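Acetyl-xylan esterase (Streptomyces lividans, PDB 2CC0) removes acetyl groups from xylan by metal-ion-dependent ester hydrolysis, as a family 4 carbohydrate esterase probably acting in plant cell wall degradation. Local coordinates at residues 11-16 and 153-158; 32-37 and 96-101. All blocks are in the same frame, centred on the assembly; numbering follows the deposited sequence. Where two conformers were deposited one is given.

Contact 1 (11-16 and 153-158). With ACT (acetate ion), chain D.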
ATOM      1  N   PHE A  11      -4.166  -1.202 -15.652  1.00  7.67           N
ATOM      2  CA  PHE A  11      -4.842  -0.413 -16.691  1.00  7.59           C
ATOM      3  C   PHE A  11      -6.281  -0.142 -16.278  1.00  8.30           C
ATOM      4  O   PHE A  11      -7.093  -1.083 -16.119  1.00  8.43           O
ATOM      5  CB  PHE A  11      -4.812  -1.170 -18.041  1.00  8.17           C
ATOM      6  CG  PHE A  11      -3.427  -1.443 -18.531  1.00  6.87           C
ATOM      7  CD1 PHE A  11      -2.750  -0.481 -19.277  1.00  8.76           C
ATOM      8  CD2 PHE A  11      -2.764  -2.643 -18.202  1.00  6.83           C
ATOM      9  CE1 PHE A  11      -1.473  -0.711 -19.726  1.00  9.62           C
ATOM     10  CE2 PHE A  11      -1.483  -2.879 -18.641  1.00  8.57           C
ATOM     11  CZ  PHE A  11      -0.813  -1.898 -19.394  1.00  8.71           C
ATOM     12  N   ASP A  12      -6.583   1.142 -16.074  1.00  8.46           N
ATOM     13  CA  ASP A  12      -7.924   1.578 -15.710  1.00  8.85           C
ATOM     14  C   ASP A  12      -8.840   1.859 -16.910  1.00  9.32           C
ATOM     15  O   ASP A  12      -8.375   2.259 -17.997  1.00  9.39           O
ATOM     16  CB  ASP A  12      -7.853   2.860 -14.886  1.00 11.08           C
ATOM     17  CG  ASP A  12      -7.385   2.629 -13.458  1.00 11.77           C
ATOM     18  OD1 ASP A  12      -6.975   1.511 -13.104  1.00 13.07           O
ATOM     19  OD2 ASP A  12      -7.403   3.620 -12.692  1.00 16.01           O
ATOM     20  N   ASP A  13     -10.128   1.609 -16.669  1.00  9.10           N
ATOM     21  CA  ASP A  13     -11.263   2.178 -17.433  1.00 10.31           C
ATOM     22  C   ASP A  13     -11.750   1.393 -18.634  1.00 11.16           C
ATOM     23  O   ASP A  13     -12.546   1.908 -19.468  1.00 12.94           O
ATOM     24  CB  ASP A  13     -11.020   3.633 -17.853  1.00 10.78           C
ATOM     25  CG  ASP A  13     -11.034   4.579 -16.697  1.00 14.35           C
ATOM     26  OD1 ASP A  13     -11.777   4.316 -15.718  1.00 13.96           O
ATOM     27  OD2 ASP A  13     -10.309   5.608 -16.800  1.00 19.06           O
ATOM     28  N   GLY A  14     -11.320   0.158 -18.719  1.00 10.48           N
ATOM     29  CA  GLY A  14     -11.852  -0.706 -19.768  1.00 10.10           C
ATOM     30  C   GLY A  14     -13.033  -1.505 -19.270  1.00  9.85           C
ATOM     31  O   GLY A  14     -13.550  -1.295 -18.158  1.00  9.13           O
ATOM     32  N   PRO A  15     -13.471  -2.467 -20.088  1.00 10.27           N
ATOM     33  CA  PRO A  15     -12.921  -2.623 -21.443  1.00 10.34           C
ATOM     34  C   PRO A  15     -13.659  -1.762 -22.464  1.00 11.20           C
ATOM     35  O   PRO A  15     -14.574  -1.019 -22.102  1.00 13.26           O
ATOM     36  CB  PRO A  15     -13.305  -4.077 -21.804  1.00 11.38           C
ATOM     37  CG  PRO A  15     -14.287  -4.539 -20.792  1.00 12.65           C
ATOM     38  CD  PRO A  15     -14.467  -3.484 -19.729  1.00 10.49           C
ATOM     39  N   SER A  16     -13.191  -1.759 -23.702  1.00 11.92           N
ATOM     40  CA  SER A  16     -13.256  -0.638 -24.657  1.00 11.82           C
ATOM     41  C   SER A  16     -12.840  -1.203 -26.010  1.00 11.78           C
ATOM     42  O   SER A  16     -12.287  -2.315 -26.098  1.00 11.62           O
ATOM     43  CB  SER A  16     -12.482   0.618 -24.323  1.00 11.63           C
ATOM     44  OG  SER A  16     -11.200   0.534 -24.861  1.00 13.63           O
ATOM     45  N   LEU A 153      -0.052   3.301 -12.365  1.00  8.58           N
ATOM     46  CA  LEU A 153      -1.318   3.630 -13.001  1.00  8.38           C
ATOM     47  C   LEU A 153      -1.146   3.890 -14.499  1.00  8.79           C
ATOM     48  O   LEU A 153      -0.433   4.824 -14.917  1.00  8.85           O
ATOM     49  CB  LEU A 153      -1.914   4.886 -12.341  1.00  8.18           C
ATOM     50  CG  LEU A 153      -3.145   5.489 -13.029  1.00  8.86           C
ATOM     51  CD1 LEU A 153      -4.340   4.508 -12.972  1.00  9.87           C
ATOM     52  CD2 LEU A 153      -3.499   6.846 -12.413  1.00  9.91           C
ATOM     53  N   MET A 154      -1.825   3.063 -15.311  1.00  8.68           N
ATOM     54  CA  MET A 154      -1.966   3.342 -16.742  1.00  9.91           C
ATOM     55  C   MET A 154      -3.442   3.161 -17.085  1.00  9.32           C
ATOM     56  O   MET A 154      -4.216   2.724 -16.234  1.00  8.43           O
ATOM     57  CB  MET A 154      -1.074   2.410 -17.578  1.00  9.60           C
ATOM     58  CG  MET A 154       0.414   2.716 -17.386  1.00 10.53           C
ATOM     59  SD  MET A 154       1.451   1.638 -18.376  1.00 13.56           S
ATOM     60  CE  MET A 154       1.269   0.136 -17.404  1.00 13.24           C
ATOM     61  N   HIS A 155      -3.807   3.478 -18.320  1.00  9.03           N
ATOM     62  CA  HIS A 155      -5.197   3.349 -18.756  1.00  9.88           C
ATOM     63  C   HIS A 155      -5.337   2.473 -19.984  1.00 10.69           C
ATOM     64  O   HIS A 155      -4.383   2.311 -20.742  1.00 10.79           O
ATOM     65  CB  HIS A 155      -5.791   4.734 -18.996  1.00  9.61           C
ATOM     66  CG  HIS A 155      -5.928   5.520 -17.723  1.00  9.88           C
ATOM     67  ND1 HIS A 155      -4.849   6.108 -17.095  1.00 10.86           N
ATOM     68  CD2 HIS A 155      -6.998   5.745 -16.929  1.00 11.87           C
ATOM     69  CE1 HIS A 155      -5.256   6.680 -15.977  1.00 10.41           C
ATOM     70  NE2 HIS A 155      -6.556   6.480 -15.855  1.00 11.66           N
ATOM     71  N   ASP A 156      -6.556   1.956 -20.177  1.00 11.22           N
ATOM     72  CA  ASP A 156      -6.892   1.020 -21.259  1.00 12.41           C
ATOM     73  C   ASP A 156      -6.879   1.687 -22.658  1.00 13.07           C
ATOM     74  O   ASP A 156      -6.568   1.031 -23.645  1.00 14.42           O
ATOM     75  CB  ASP A 156      -8.255   0.409 -20.893  1.00 12.94           C
ATOM     76  CG  ASP A 156      -8.934  -0.343 -22.037  1.00 14.38           C
ATOM     77  OD1 ASP A 156      -9.733   0.305 -22.742  1.00 16.43           O
ATOM     78  OD2 ASP A 156      -8.736  -1.579 -22.159  1.00 15.63           O
ATOM     79  N   TRP A 157      -7.176   2.986 -22.713  1.00 13.20           N
ATOM     80  CA  TRP A 157      -7.441   3.697 -23.983  1.00 13.93           C
ATOM     81  C   TRP A 157      -6.292   4.469 -24.693  1.00 14.68           C
ATOM     82  O   TRP A 157      -6.342   4.609 -25.923  1.00 16.12           O
ATOM     83  CB  TRP A 157      -8.683   4.593 -23.821  1.00 15.10           C
ATOM     84  CG  TRP A 157      -8.569   5.587 -22.726  1.00 15.36           C
ATOM     85  CD1 TRP A 157      -9.059   5.474 -21.465  1.00 15.73           C
ATOM     86  CD2 TRP A 157      -7.916   6.862 -22.803  1.00 16.60           C
ATOM     87  NE1 TRP A 157      -8.746   6.613 -20.736  1.00 16.43           N
ATOM     88  CE2 TRP A 157      -8.051   7.476 -21.545  1.00 16.22           C
ATOM     89  CE3 TRP A 157      -7.254   7.549 -23.830  1.00 17.25           C
ATOM     90  CZ2 TRP A 157      -7.510   8.755 -21.263  1.00 15.10           C
ATOM     91  CZ3 TRP A 157      -6.710   8.815 -23.558  1.00 17.10           C
ATOM     92  CH2 TRP A 157      -6.849   9.396 -22.283  1.00 16.08           C
ATOM     93  N   PRO A 158      -5.292   5.020 -23.956  1.00 14.27           N
ATOM     94  CA  PRO A 158      -4.331   5.877 -24.701  1.00 14.61           C
ATOM     95  C   PRO A 158      -3.496   5.164 -25.775  1.00 15.03           C
ATOM     96  O   PRO A 158      -2.959   4.082 -25.542  1.00 15.28           O
ATOM     97  CB  PRO A 158      -3.423   6.459 -23.589  1.00 13.89           C
ATOM     98  CG  PRO A 158      -4.240   6.331 -22.307  1.00 13.00           C
ATOM     99  CD  PRO A 158      -4.994   5.006 -22.506  1.00 13.60           C
TER
HETATM  100  C   ACT D 201      -8.520   6.407 -11.926  0.50 11.49           C
HETATM  101  O   ACT D 201      -9.457   7.241 -11.903  0.50 11.03           O
HETATM  102  OXT ACT D 201      -8.281   5.818 -13.020  0.50 11.77           O
HETATM  103  CH3 ACT D 201      -7.726   6.120 -10.687  0.50 12.03           C
HETATM  104  O   HOH W   1     -11.047   2.595 -21.969  1.00 17.82           O
HETATM  105  O   HOH W   2      -9.565   7.649 -18.112  1.00 19.71           O
HETATM  106  O   HOH W   3      -9.432   7.115 -14.971  1.00 29.49           O
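Asp12 and His155 face each other in a parallel bridge between the ends of strands 5-12 and 151-155, and two backbone hydrogen bonds hold the pairing: Asp12 N donates a hydrogen bond to Met154 O at 2.9 Å, and Asp156 N to Asp12 O. Just past the strands the carboxylate of Asp156 takes over. The hydroxyl of Ser16 donates to Asp156 OD1 over 2.6 Å, approaching nearly in line with the C-O bond, and a water that also donates to Asp13 O makes a second bond to the same oxygen. Asp156 reaches the loop after strand 5-12 because its CG stands anti to the backbone N (chi1 167°); its other oxygen, OD2, is bonded to Thr19.

Asp13, a zinc ligand with His62 and His66, lies alongside His155, and its OD2 meets the imidazole edge at His155 CD2, 3.3 Å away. Through two waters OD2 is also joined to Trp157 NE1 and His155 NE2, while Gln38 binds OD1. An acetate ion, probably from the crystallisation liquor, sits alongside: its OXT accepts a weak bond from His155 NE2 (3.4 Å), and Tyr103 N also binds it. Asp12 lies beside this ion, its OD1 in a salt bridge with Arg100. Such a cluster of carboxylates and histidine at the C-terminal strand ends is consistent with the active site of family 4 esterases.

Apolar contact occupies the other side of the sheet. Met154 CE touches Phe11 CZ at 3.5 Å, and its sulfur makes an oblique Met-aromatic contact with the ring. Helix 159-174 packs on this side through Thr161 against Phe11 and Ile168 against Met154, whereas strand 34-37 continues the sheet beyond strand 5-12.

Contact 2 (32-37 and 96-101); sequences RATMFN and PKLFRP
Strands 34-37 and 98-99 are not paired with each other, and their segments come together through side chains, with a nearest CA-CA approach of 6.9 Å between Phe36 and Arg100. The arrangement fits the distorted beta/alpha barrel of the polysaccharide deacetylase family, in which short strands curl round a core that their side chains fill.

Phe36 carries the contact, one face of its ring stacked against the guanidinium of Arg100. The centres of the two groups are 4.3 Å apart and their planes are inclined by 25°, an offset cation-pi stack in which Arg100 NH1 sits near Phe36 CD1 and CZ near CE1. Arg100 reaches over the ring with CG anti to the backbone N (chi1 176°), then bends at chi3 (-81°), which brings the charged end over the ring while Arg100 CB stays against Phe36 CD2 at 3.4 Å. The stacked guanidinium is also gripped from outside: NH1 by Asp12 and by Thr10, NE by Val122 O and NH2 by Ile123 O. These bonds give each of its nitrogens a partner and hold it against turning, close to the bound acetate and the zinc ion. A leucine in place of Phe36 has no aromatic face to offer, so the guanidinium would probably be left without its stacking partner and a gap would be likely to open beside Arg100 CB.

Leu98 and Thr34 extend the apolar side of the contact, Leu98 CD1 and Thr34 CG2 meeting at 4.2 Å. Phe99 turns its side chain from strand 34-37 to helix 108-116, where it packs on Leu110 and Glu114, but its backbone remains close to the Phe36 ring. Phe36 CE2 lies 4.0 Å from Phe99 C and 4.1 Å from Leu98 CB, both approached obliquely.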
ATOM      1  N   ARG A  32       1.855  -9.532 -17.829  1.00 10.72           N
ATOM      2  CA  ARG A  32       0.547  -9.692 -17.207  1.00  9.71           C
ATOM      3  C   ARG A  32       0.244  -8.416 -16.436  1.00  8.92           C
ATOM      4  O   ARG A  32       1.165  -7.664 -16.051  1.00  8.75           O
ATOM      5  CB  ARG A  32       0.504 -10.908 -16.287  1.00  9.50           C
ATOM      6  CG  ARG A  32       0.859 -12.217 -17.048  1.00 11.67           C
ATOM      7  CD  ARG A  32       0.910 -13.394 -16.127  1.00 13.41           C
ATOM      8  NE  ARG A  32      -0.449 -13.788 -15.763  1.00 12.24           N
ATOM      9  CZ  ARG A  32      -0.760 -14.787 -14.942  1.00 15.47           C
ATOM     10  NH1 ARG A  32       0.203 -15.531 -14.377  1.00 16.80           N
ATOM     11  NH2 ARG A  32      -2.036 -15.053 -14.685  1.00 16.52           N
ATOM     12  N   ALA A  33      -1.041  -8.156 -16.233  1.00  8.40           N
ATOM     13  CA  ALA A  33      -1.435  -6.889 -15.621  1.00  7.92           C
ATOM     14  C   ALA A  33      -2.802  -7.023 -15.005  1.00  7.49           C
ATOM     15  O   ALA A  33      -3.517  -8.024 -15.255  1.00  7.89           O
ATOM     16  CB  ALA A  33      -1.421  -5.793 -16.677  1.00  7.13           C
ATOM     17  N   THR A  34      -3.150  -6.033 -14.174  1.00  6.57           N
ATOM     18  CA  THR A  34      -4.455  -5.956 -13.553  1.00  6.76           C
ATOM     19  C   THR A  34      -5.290  -4.885 -14.232  1.00  6.83           C
ATOM     20  O   THR A  34      -4.863  -3.720 -14.330  1.00  6.54           O
ATOM     21  CB  THR A  34      -4.348  -5.663 -12.027  1.00  7.30           C
ATOM     22  OG1 THR A  34      -3.554  -6.673 -11.436  1.00  8.17           O
ATOM     23  CG2 THR A  34      -5.756  -5.719 -11.393  1.00  8.48           C
ATOM     24  N   MET A  35      -6.459  -5.300 -14.719  1.00  6.74           N
ATOM     25  CA  MET A  35      -7.380  -4.401 -15.462  1.00  7.39           C
ATOM     26  C   MET A  35      -8.465  -3.949 -14.489  1.00  7.02           C
ATOM     27  O   MET A  35      -9.299  -4.780 -14.060  1.00  7.17           O
ATOM     28  CB  MET A  35      -8.017  -5.124 -16.665  1.00  8.49           C
ATOM     29  CG  MET A  35      -7.049  -6.071 -17.429  1.00 11.33           C
ATOM     30  SD  MET A  35      -5.504  -5.291 -17.942  1.00 12.42           S
ATOM     31  CE  MET A  35      -5.993  -4.506 -19.470  1.00 15.90           C
ATOM     32  N   PHE A  36      -8.461  -2.641 -14.159  1.00  6.67           N
ATOM     33  CA  PHE A  36      -9.468  -2.067 -13.247  1.00  6.20           C
ATOM     34  C   PHE A  36     -10.625  -1.579 -14.122  1.00  7.01           C
ATOM     35  O   PHE A  36     -10.611  -0.448 -14.629  1.00  6.83           O
ATOM     36  CB  PHE A  36      -8.864  -0.950 -12.396  1.00  6.38           C
ATOM     37  CG  PHE A  36      -8.000  -1.460 -11.285  1.00  5.79           C
ATOM     38  CD1 PHE A  36      -6.647  -1.750 -11.517  1.00  7.11           C
ATOM     39  CD2 PHE A  36      -8.544  -1.690 -10.006  1.00  7.92           C
ATOM     40  CE1 PHE A  36      -5.847  -2.238 -10.466  1.00  7.70           C
ATOM     41  CE2 PHE A  36      -7.736  -2.171  -8.969  1.00  7.25           C
ATOM     42  CZ  PHE A  36      -6.408  -2.444  -9.205  1.00  7.77           C
ATOM     43  N   ASN A  37     -11.578  -2.486 -14.347  1.00  6.98           N
ATOM     44  CA  ASN A  37     -12.720  -2.207 -15.244  1.00  6.67           C
ATOM     45  C   ASN A  37     -13.815  -1.388 -14.560  1.00  7.46           C
ATOM     46  O   ASN A  37     -14.107  -1.589 -13.371  1.00  8.00           O
ATOM     47  CB  ASN A  37     -13.372  -3.518 -15.717  1.00  7.43           C
ATOM     48  CG  ASN A  37     -12.511  -4.321 -16.701  1.00  7.17           C
ATOM     49  OD1 ASN A  37     -11.472  -3.868 -17.253  1.00 10.54           O
ATOM     50  ND2 ASN A  37     -12.987  -5.492 -16.982  1.00  7.27           N
ATOM     51  N   PRO A  96     -13.931  -9.771  -8.157  1.00  9.83           N
ATOM     52  CA  PRO A  96     -12.714  -9.017  -7.776  1.00  9.54           C
ATOM     53  C   PRO A  96     -12.402  -8.979  -6.281  1.00  9.42           C
ATOM     54  O   PRO A  96     -13.304  -8.957  -5.440  1.00  9.02           O
ATOM     55  CB  PRO A  96     -13.001  -7.587  -8.275  1.00 10.19           C
ATOM     56  CG  PRO A  96     -13.982  -7.777  -9.408  1.00 10.01           C
ATOM     57  CD  PRO A  96     -14.864  -8.962  -8.957  1.00 10.21           C
ATOM     58  N   LYS A  97     -11.101  -8.974  -5.984  1.00  9.03           N
ATOM     59  CA  LYS A  97     -10.630  -8.747  -4.620  0.50  9.41           C
ATOM     60  C   LYS A  97      -9.973  -7.394  -4.450  1.00  9.24           C
ATOM     61  O   LYS A  97      -9.633  -7.020  -3.321  1.00  9.90           O
ATOM     62  CB  LYS A  97      -9.642  -9.849  -4.167  0.50 10.13           C
ATOM     63  CG  LYS A  97     -10.234 -11.272  -4.060  0.50 11.75           C
ATOM     64  CD  LYS A  97     -11.419 -11.376  -3.133  0.50 13.84           C
ATOM     65  CE  LYS A  97     -11.082 -11.013  -1.703  0.50 14.26           C
ATOM     66  NZ  LYS A  97     -12.260 -11.013  -0.792  0.50 13.15           N
ATOM     67  N   LEU A  98      -9.822  -6.656  -5.560  1.00  7.69           N
ATOM     68  CA  LEU A  98      -9.158  -5.338  -5.563  1.00  6.61           C
ATOM     69  C   LEU A  98     -10.079  -4.247  -6.092  1.00  7.04           C
ATOM     70  O   LEU A  98     -10.853  -4.474  -7.027  1.00  8.24           O
ATOM     71  CB  LEU A  98      -7.913  -5.366  -6.454  1.00  7.11           C
ATOM     72  CG  LEU A  98      -6.902  -6.491  -6.179  1.00  7.26           C
ATOM     73  CD1 LEU A  98      -5.810  -6.431  -7.215  1.00 10.38           C
ATOM     74  CD2 LEU A  98      -6.353  -6.419  -4.738  1.00  8.37           C
ATOM     75  N   PHE A  99      -9.976  -3.055  -5.505  1.00  6.80           N
ATOM     76  CA  PHE A  99     -10.786  -1.920  -5.922  1.00  7.32           C
ATOM     77  C   PHE A  99      -9.906  -0.695  -6.011  1.00  7.69           C
ATOM     78  O   PHE A  99      -9.147  -0.408  -5.080  1.00  8.85           O
ATOM     79  CB  PHE A  99     -11.898  -1.677  -4.882  1.00  8.06           C
ATOM     80  CG  PHE A  99     -12.659  -0.377  -5.100  1.00  7.58           C
ATOM     81  CD1 PHE A  99     -13.598  -0.268  -6.128  1.00  8.87           C
ATOM     82  CD2 PHE A  99     -12.396   0.745  -4.288  1.00  9.19           C
ATOM     83  CE1 PHE A  99     -14.273   0.950  -6.330  1.00 10.16           C
ATOM     84  CE2 PHE A  99     -13.054   1.965  -4.483  1.00  8.78           C
ATOM     85  CZ  PHE A  99     -14.012   2.067  -5.516  1.00  9.43           C
ATOM     86  N   ARG A 100     -10.003   0.038  -7.121  1.00  6.41           N
ATOM     87  CA  ARG A 100      -9.281   1.316  -7.212  1.00  6.33           C
ATOM     88  C   ARG A 100     -10.308   2.436  -7.250  1.00  7.50           C
ATOM     89  O   ARG A 100     -11.172   2.457  -8.148  1.00  7.35           O
ATOM     90  CB  ARG A 100      -8.381   1.374  -8.457  1.00  7.20           C
ATOM     91  CG  ARG A 100      -7.694   2.732  -8.625  1.00  8.38           C
ATOM     92  CD  ARG A 100      -6.694   2.616  -9.743  1.00  8.68           C
ATOM     93  NE  ARG A 100      -5.437   2.006  -9.290  1.00  9.47           N
ATOM     94  CZ  ARG A 100      -4.553   1.458 -10.129  1.00  9.32           C
ATOM     95  NH1 ARG A 100      -4.835   1.400 -11.433  1.00  9.50           N
ATOM     96  NH2 ARG A 100      -3.420   0.961  -9.662  1.00 11.10           N
ATOM     97  N   PRO A 101     -10.251   3.364  -6.277  1.00  8.58           N
ATOM     98  CA  PRO A 101     -11.233   4.443  -6.299  1.00  9.08           C
ATOM     99  C   PRO A 101     -10.989   5.324  -7.534  1.00  9.60           C
ATOM    100  O   PRO A 101      -9.837   5.645  -7.859  1.00 10.06           O
ATOM    101  CB  PRO A 101     -10.888   5.265  -5.045  1.00 10.20           C
ATOM    102  CG  PRO A 101     -10.079   4.358  -4.171  1.00 11.04           C
ATOM    103  CD  PRO A 101      -9.300   3.497  -5.154  1.00 10.20           C
TER

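From the N terminus the chain runs along strand 5-12 into the first half of contact 1, then through helix 19-28 to strand 34-37, where contact 2 begins. That contact closes at 96-101, after 58 intervening residues, whereas contact 1 closes only at strand 151-155 and so encloses contact 2 completely. Contact 1 joins an early strand to a late one within the main parallel sheet; contact 2 ties that sheet to the pair of strands 98-99 and 120-121. Adjacent strands 5-12 and 34-37 bring them together: Phe11 O lies 2.9 Å from Phe36 N, a probable hydrogen bond, and the Asp12 to Arg100 pair also spans the two contacts.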